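Local coordinates for hypothetical protein yihE (Escherichia coli, PDB 1ZYL) that acts as a monomeric serine/threonine protein kinase that phosphorylates itself and probably counters stress linked to reactive oxygen species, at residues A64-E69 / H143-G148; Q139-R144 / A221-A226. All blocks are in the same frame, centred on the assembly; numbering follows the deposited sequence.

Contact 1. Residues A64-E69 / H143-G148; sequences ADQILE and HRPTIG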
loop_
_atom_site.group_PDB
_atom_site.type_symbol
_atom_site.label_atom_id
_atom_site.label_comp_id
_atom_site.label_asym_id
_atom_site.label_seq_id
_atom_site.Cartn_x
_atom_site.Cartn_y
_atom_site.Cartn_z
ATOM N N ALA A 64 3.600 -3.207 -17.747
ATOM C CA ALA A 64 2.800 -4.406 -17.936
ATOM C C ALA A 64 3.475 -5.559 -17.180
ATOM O O ALA A 64 2.839 -6.277 -16.397
ATOM C CB ALA A 64 2.682 -4.722 -19.427
ATOM N N ASP A 65 4.774 -5.715 -17.402
ATOM C CA ASP A 65 5.537 -6.762 -16.740
ATOM C C ASP A 65 5.358 -6.724 -15.227
ATOM O O ASP A 65 5.521 -7.738 -14.557
ATOM C CB ASP A 65 7.020 -6.616 -17.073
ATOM C CG ASP A 65 7.299 -6.792 -18.544
ATOM O OD1 ASP A 65 6.357 -6.613 -19.347
ATOM O OD2 ASP A 65 8.457 -7.095 -18.900
ATOM N N GLN A 66 5.024 -5.557 -14.688
ATOM C CA GLN A 66 4.841 -5.408 -13.249
ATOM C C GLN A 66 3.414 -5.746 -12.801
ATOM O O GLN A 66 3.207 -6.360 -11.753
ATOM C CB GLN A 66 5.200 -3.980 -12.836
ATOM C CG GLN A 66 6.610 -3.585 -13.218
ATOM C CD GLN A 66 6.982 -2.184 -12.764
ATOM O OE1 GLN A 66 6.434 -1.187 -13.241
ATOM N NE2 GLN A 66 7.918 -2.105 -11.829
ATOM N N ILE A 67 2.432 -5.341 -13.600
ATOM C CA ILE A 67 1.041 -5.614 -13.282
ATOM C C ILE A 67 0.798 -7.104 -13.465
ATOM O O ILE A 67 -0.051 -7.691 -12.797
ATOM C CB ILE A 67 0.093 -4.787 -14.196
ATOM C CG1 ILE A 67 0.400 -3.296 -14.013
ATOM C CG2 ILE A 67 -1.370 -5.055 -13.847
ATOM C CD1 ILE A 67 -0.367 -2.379 -14.943
ATOM N N LEU A 68 1.555 -7.722 -14.362
ATOM C CA LEU A 68 1.401 -9.153 -14.595
ATOM C C LEU A 68 1.848 -9.920 -13.367
ATOM O O LEU A 68 1.259 -10.944 -13.022
ATOM C CB LEU A 68 2.221 -9.604 -15.814
ATOM C CG LEU A 68 1.672 -9.235 -17.198
ATOM C CD1 LEU A 68 2.691 -9.595 -18.272
ATOM C CD2 LEU A 68 0.350 -9.945 -17.434
ATOM N N GLU A 69 2.895 -9.421 -12.711
ATOM C CA GLU A 69 3.431 -10.058 -11.512
ATOM C C GLU A 69 2.428 -10.103 -10.356
ATOM O O GLU A 69 2.399 -11.075 -9.598
ATOM C CB GLU A 69 4.714 -9.361 -11.065
ATOM C CG GLU A 69 5.964 -9.878 -11.752
ATOM C CD GLU A 69 7.216 -9.123 -11.345
ATOM O OE1 GLU A 69 8.331 -9.566 -11.688
ATOM O OE2 GLU A 69 7.087 -8.077 -10.686
ATOM N N HIS A 143 10.099 -7.594 -11.437
ATOM C CA HIS A 143 9.871 -6.247 -11.951
ATOM C C HIS A 143 9.326 -5.271 -10.912
ATOM O O HIS A 143 9.694 -4.095 -10.906
ATOM C CB HIS A 143 8.944 -6.308 -13.160
ATOM C CG HIS A 143 9.541 -7.035 -14.317
ATOM N ND1 HIS A 143 10.742 -6.666 -14.880
ATOM C CD2 HIS A 143 9.133 -8.136 -14.990
ATOM C CE1 HIS A 143 11.051 -7.508 -15.850
ATOM N NE2 HIS A 143 10.092 -8.409 -15.937
ATOM N N ARG A 144 8.448 -5.754 -10.040
ATOM C CA ARG A 144 7.898 -4.910 -8.998
ATOM C C ARG A 144 9.015 -4.542 -8.039
ATOM O O ARG A 144 9.986 -5.287 -7.882
ATOM C CB ARG A 144 6.822 -5.648 -8.229
ATOM C CG ARG A 144 5.695 -6.142 -9.081
ATOM C CD ARG A 144 4.430 -6.115 -8.289
ATOM N NE ARG A 144 3.382 -5.494 -9.075
ATOM C CZ ARG A 144 2.572 -4.554 -8.616
ATOM N NH1 ARG A 144 1.639 -4.044 -9.411
ATOM N NH2 ARG A 144 2.696 -4.127 -7.367
ATOM N N PRO A 145 8.894 -3.389 -7.376
ATOM C CA PRO A 145 9.923 -2.951 -6.431
ATOM C C PRO A 145 10.094 -3.897 -5.258
ATOM O O PRO A 145 9.190 -4.661 -4.906
ATOM C CB PRO A 145 9.411 -1.591 -5.953
ATOM C CG PRO A 145 8.581 -1.116 -7.072
ATOM C CD PRO A 145 7.852 -2.362 -7.530
ATOM N N THR A 146 11.267 -3.857 -4.654
ATOM C CA THR A 146 11.497 -4.665 -3.476
ATOM C C THR A 146 11.885 -3.622 -2.429
ATOM O O THR A 146 12.967 -3.041 -2.497
ATOM C CB THR A 146 12.598 -5.715 -3.716
ATOM O OG1 THR A 146 13.363 -5.894 -2.525
ATOM C CG2 THR A 146 13.487 -5.298 -4.853
ATOM N N ILE A 147 10.955 -3.361 -1.504
ATOM C CA ILE A 147 11.113 -2.371 -0.446
ATOM C C ILE A 147 12.565 -2.170 -0.028
ATOM O O ILE A 147 13.302 -3.125 0.235
ATOM C CB ILE A 147 10.234 -2.743 0.789
ATOM C CG1 ILE A 147 8.759 -2.529 0.451
ATOM C CG2 ILE A 147 10.602 -1.896 2.008
ATOM C CD1 ILE A 147 7.816 -2.782 1.618
ATOM N N GLY A 148 12.970 -0.911 0.017
ATOM C CA GLY A 148 14.323 -0.579 0.386
ATOM C C GLY A 148 14.426 0.925 0.466
ATOM O O GLY A 148 13.483 1.638 0.117
#
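Glu69 reaches from the first turns of helix 64-79 to the backbone amides of His143 and Arg144. Glu69 OE1 accepts His143 N at 2.7 Å, on the syn side and close to the carboxylate plane, and also takes the amide of Ile142. OE2 probably receives Arg144 N, although the position of this oxygen is less certain. Gln66 is the donor to the loop: its extended chain carries Gln66 NE2 to 2.8 Å from His143 O, which is approached from above its carbonyl plane, while OE1 turns back to the backbone N of Thr63, just before the helix. The helix follows the third strand of the N-terminal sheet, consistent with the position helix C takes in protein kinases and their phosphotransferase relatives; the bonds tie it to the loop between helices 119-136 and 149-161. Arg144 adds a bond to the helix backbone. Bends at chi2 and chi3 bring Arg144 NE to 2.8 Å from Gln66 O in an almost straight bond (175°), the oxygen lying in the guanidinium plane and NE above the carbonyl plane. NH1 forms a salt bridge with Glu70, NH2 donates to Asp219 O, and Trp62 makes a cation-pi contact with the group. At the solvent side Asp65 CB packs over one face of the His143 imidazole, 3.7 Å from the ring centroid, a CH-pi contact with the carboxylate plane turned 61° from the ring.

Contact 2. Residues Q139-R144 / A221-A226; sequences QLFIHR and ARNGPA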
loop_
_atom_site.group_PDB
_atom_site.type_symbol
_atom_site.label_atom_id
_atom_site.label_comp_id
_atom_site.label_asym_id
_atom_site.label_seq_id
_atom_site.Cartn_x
_atom_site.Cartn_y
_atom_site.Cartn_z
ATOM N N GLN A 139 8.224 -17.450 -4.521
ATOM C CA GLN A 139 9.111 -16.763 -5.462
ATOM C C GLN A 139 8.985 -15.263 -5.281
ATOM O O GLN A 139 8.011 -14.788 -4.705
ATOM C CB GLN A 139 8.826 -17.150 -6.916
ATOM C CG GLN A 139 7.376 -17.341 -7.260
ATOM C CD GLN A 139 7.189 -17.766 -8.699
ATOM O OE1 GLN A 139 6.170 -18.362 -9.054
ATOM N NE2 GLN A 139 8.173 -17.454 -9.542
ATOM N N LEU A 140 9.987 -14.532 -5.761
ATOM C CA LEU A 140 10.044 -13.077 -5.635
ATOM C C LEU A 140 9.737 -12.312 -6.913
ATOM O O LEU A 140 10.072 -12.747 -8.013
ATOM C CB LEU A 140 11.439 -12.664 -5.163
ATOM C CG LEU A 140 11.777 -12.502 -3.680
ATOM C CD1 LEU A 140 10.782 -13.221 -2.796
ATOM C CD2 LEU A 140 13.165 -13.018 -3.454
ATOM N N PHE A 141 9.110 -11.154 -6.772
ATOM C CA PHE A 141 8.830 -10.334 -7.942
ATOM C C PHE A 141 10.182 -10.088 -8.625
ATOM O O PHE A 141 11.244 -10.268 -8.019
ATOM C CB PHE A 141 8.190 -9.010 -7.512
ATOM C CG PHE A 141 6.784 -9.156 -6.992
ATOM C CD1 PHE A 141 6.385 -8.505 -5.833
ATOM C CD2 PHE A 141 5.847 -9.933 -7.679
ATOM C CE1 PHE A 141 5.074 -8.622 -5.361
ATOM C CE2 PHE A 141 4.520 -10.058 -7.213
ATOM C CZ PHE A 141 4.137 -9.402 -6.057
ATOM N N ILE A 142 10.154 -9.709 -9.893
ATOM C CA ILE A 142 11.393 -9.439 -10.600
ATOM C C ILE A 142 11.314 -8.026 -11.116
ATOM O O ILE A 142 12.328 -7.340 -11.205
ATOM C CB ILE A 142 11.606 -10.404 -11.782
ATOM C CG1 ILE A 142 11.939 -11.801 -11.258
ATOM C CG2 ILE A 142 12.741 -9.912 -12.662
ATOM C CD1 ILE A 142 12.125 -12.837 -12.350
ATOM N N HIS A 143 10.099 -7.594 -11.437
ATOM C CA HIS A 143 9.871 -6.247 -11.951
ATOM C C HIS A 143 9.326 -5.271 -10.912
ATOM O O HIS A 143 9.694 -4.095 -10.906
ATOM C CB HIS A 143 8.944 -6.308 -13.160
ATOM C CG HIS A 143 9.541 -7.035 -14.317
ATOM N ND1 HIS A 143 10.742 -6.666 -14.880
ATOM C CD2 HIS A 143 9.133 -8.136 -14.990
ATOM C CE1 HIS A 143 11.051 -7.508 -15.850
ATOM N NE2 HIS A 143 10.092 -8.409 -15.937
ATOM N N ARG A 144 8.448 -5.754 -10.040
ATOM C CA ARG A 144 7.898 -4.910 -8.998
ATOM C C ARG A 144 9.015 -4.542 -8.039
ATOM O O ARG A 144 9.986 -5.287 -7.882
ATOM C CB ARG A 144 6.822 -5.648 -8.229
ATOM C CG ARG A 144 5.695 -6.142 -9.081
ATOM C CD ARG A 144 4.430 -6.115 -8.289
ATOM N NE ARG A 144 3.382 -5.494 -9.075
ATOM C CZ ARG A 144 2.572 -4.554 -8.616
ATOM N NH1 ARG A 144 1.639 -4.044 -9.411
ATOM N NH2 ARG A 144 2.696 -4.127 -7.367
ATOM N N ALA A 221 1.576 -4.381 -3.850
ATOM C CA ALA A 221 2.353 -5.586 -3.582
ATOM C C ALA A 221 3.801 -5.305 -3.965
ATOM O O ALA A 221 4.088 -4.890 -5.083
ATOM C CB ALA A 221 1.804 -6.764 -4.396
ATOM N N ARG A 222 4.707 -5.529 -3.024
ATOM C CA ARG A 222 6.119 -5.274 -3.246
ATOM C C ARG A 222 6.903 -6.392 -2.578
ATOM O O ARG A 222 6.319 -7.220 -1.892
ATOM C CB ARG A 222 6.465 -3.929 -2.607
ATOM C CG ARG A 222 7.369 -3.033 -3.430
ATOM C CD ARG A 222 7.282 -1.573 -2.979
ATOM N NE ARG A 222 5.947 -1.029 -3.182
ATOM C CZ ARG A 222 5.714 0.208 -3.600
ATOM N NH1 ARG A 222 4.470 0.640 -3.762
ATOM N NH2 ARG A 222 6.726 1.017 -3.866
ATOM N N ASN A 223 8.211 -6.451 -2.799
ATOM C CA ASN A 223 9.003 -7.468 -2.110
ATOM C C ASN A 223 9.517 -6.782 -0.839
ATOM O O ASN A 223 10.099 -5.695 -0.898
ATOM C CB ASN A 223 10.206 -7.939 -2.943
ATOM C CG ASN A 223 9.804 -8.722 -4.194
ATOM O OD1 ASN A 223 8.874 -9.534 -4.169
ATOM N ND2 ASN A 223 10.529 -8.496 -5.291
ATOM N N GLY A 224 9.294 -7.400 0.312
ATOM C CA GLY A 224 9.761 -6.804 1.550
ATOM C C GLY A 224 9.716 -7.766 2.719
ATOM O O GLY A 224 9.546 -8.971 2.532
ATOM N N PRO A 225 9.871 -7.260 3.947
ATOM C CA PRO A 225 9.844 -8.092 5.152
ATOM C C PRO A 225 8.415 -8.332 5.620
ATOM O O PRO A 225 7.591 -7.409 5.644
ATOM C CB PRO A 225 10.648 -7.271 6.144
ATOM C CG PRO A 225 10.242 -5.896 5.796
ATOM C CD PRO A 225 10.252 -5.878 4.277
ATOM N N ALA A 226 8.133 -9.575 6.001
ATOM C CA ALA A 226 6.809 -9.965 6.464
ATOM C C ALA A 226 6.179 -8.910 7.366
ATOM O O ALA A 226 4.992 -8.608 7.225
ATOM C CB ALA A 226 6.883 -11.302 7.176
#
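Ala221 meets both Phe141 and Arg144. Ala221 O accepts Arg144 NH2 at 2.8 Å through an in-plane lone pair, lying near the guanidinium plane, and Ala221 CB packs 3.9 Å from Phe141 CE1. The same phenyl ring carries Arg144 CD over the centre of one face, 3.8 Å above its plane. Next, Arg222 lays its backbone at the ring edge; its CB points away from 139-144, and its guanidinium forms salt bridges with Asp220 and with Glu151 of helix 149-161. Asn223 adds two bonds to one residue. With CG anti to the carbonyl carbon (chi1 -68°), its amide faces the Phe141 backbone: Asn223 OD1 receives Phe141 N at 3.1 Å on an in-plane lone pair, and Asn223 ND2 gives a weak bond of 3.3 Å to Phe141 O. A leucine here would probably leave Phe141 N and O without these partners in a buried setting, the backbone at Phe141 being held less firmly. From Gly224 onward the chain leaves the loop, Gly224 pairing with Leu196. The loop 139-144 thus lies between helix 64-79, where Phe141 touches Glu69, and the antiparallel pair of strands 196-197 and 223-224, where Phe141 and Asn223 both pack on Arg197.

The two contacts lie with centres about 7 Å apart and share His143 and Arg144, so the loop between helices 119-136 and 149-161 is held to helix 64-79 by contact 1 and to 221-226 by contact 2. They also touch directly: Glu69 OE1 lies 2.6 Å from Ile142 N and Pro145 O 2.9 Å from Asn223 N, both probable hydrogen bonds. The inferred catalytic centre is close by. The Arg144 side chain is about 8 Å from that of Asp217, an inferred active-site residue and magnesium ligand, and about 9 Å from that of Asp201, the likely proton acceptor; the Arg222 side chain is about 7 Å from that of Asp201.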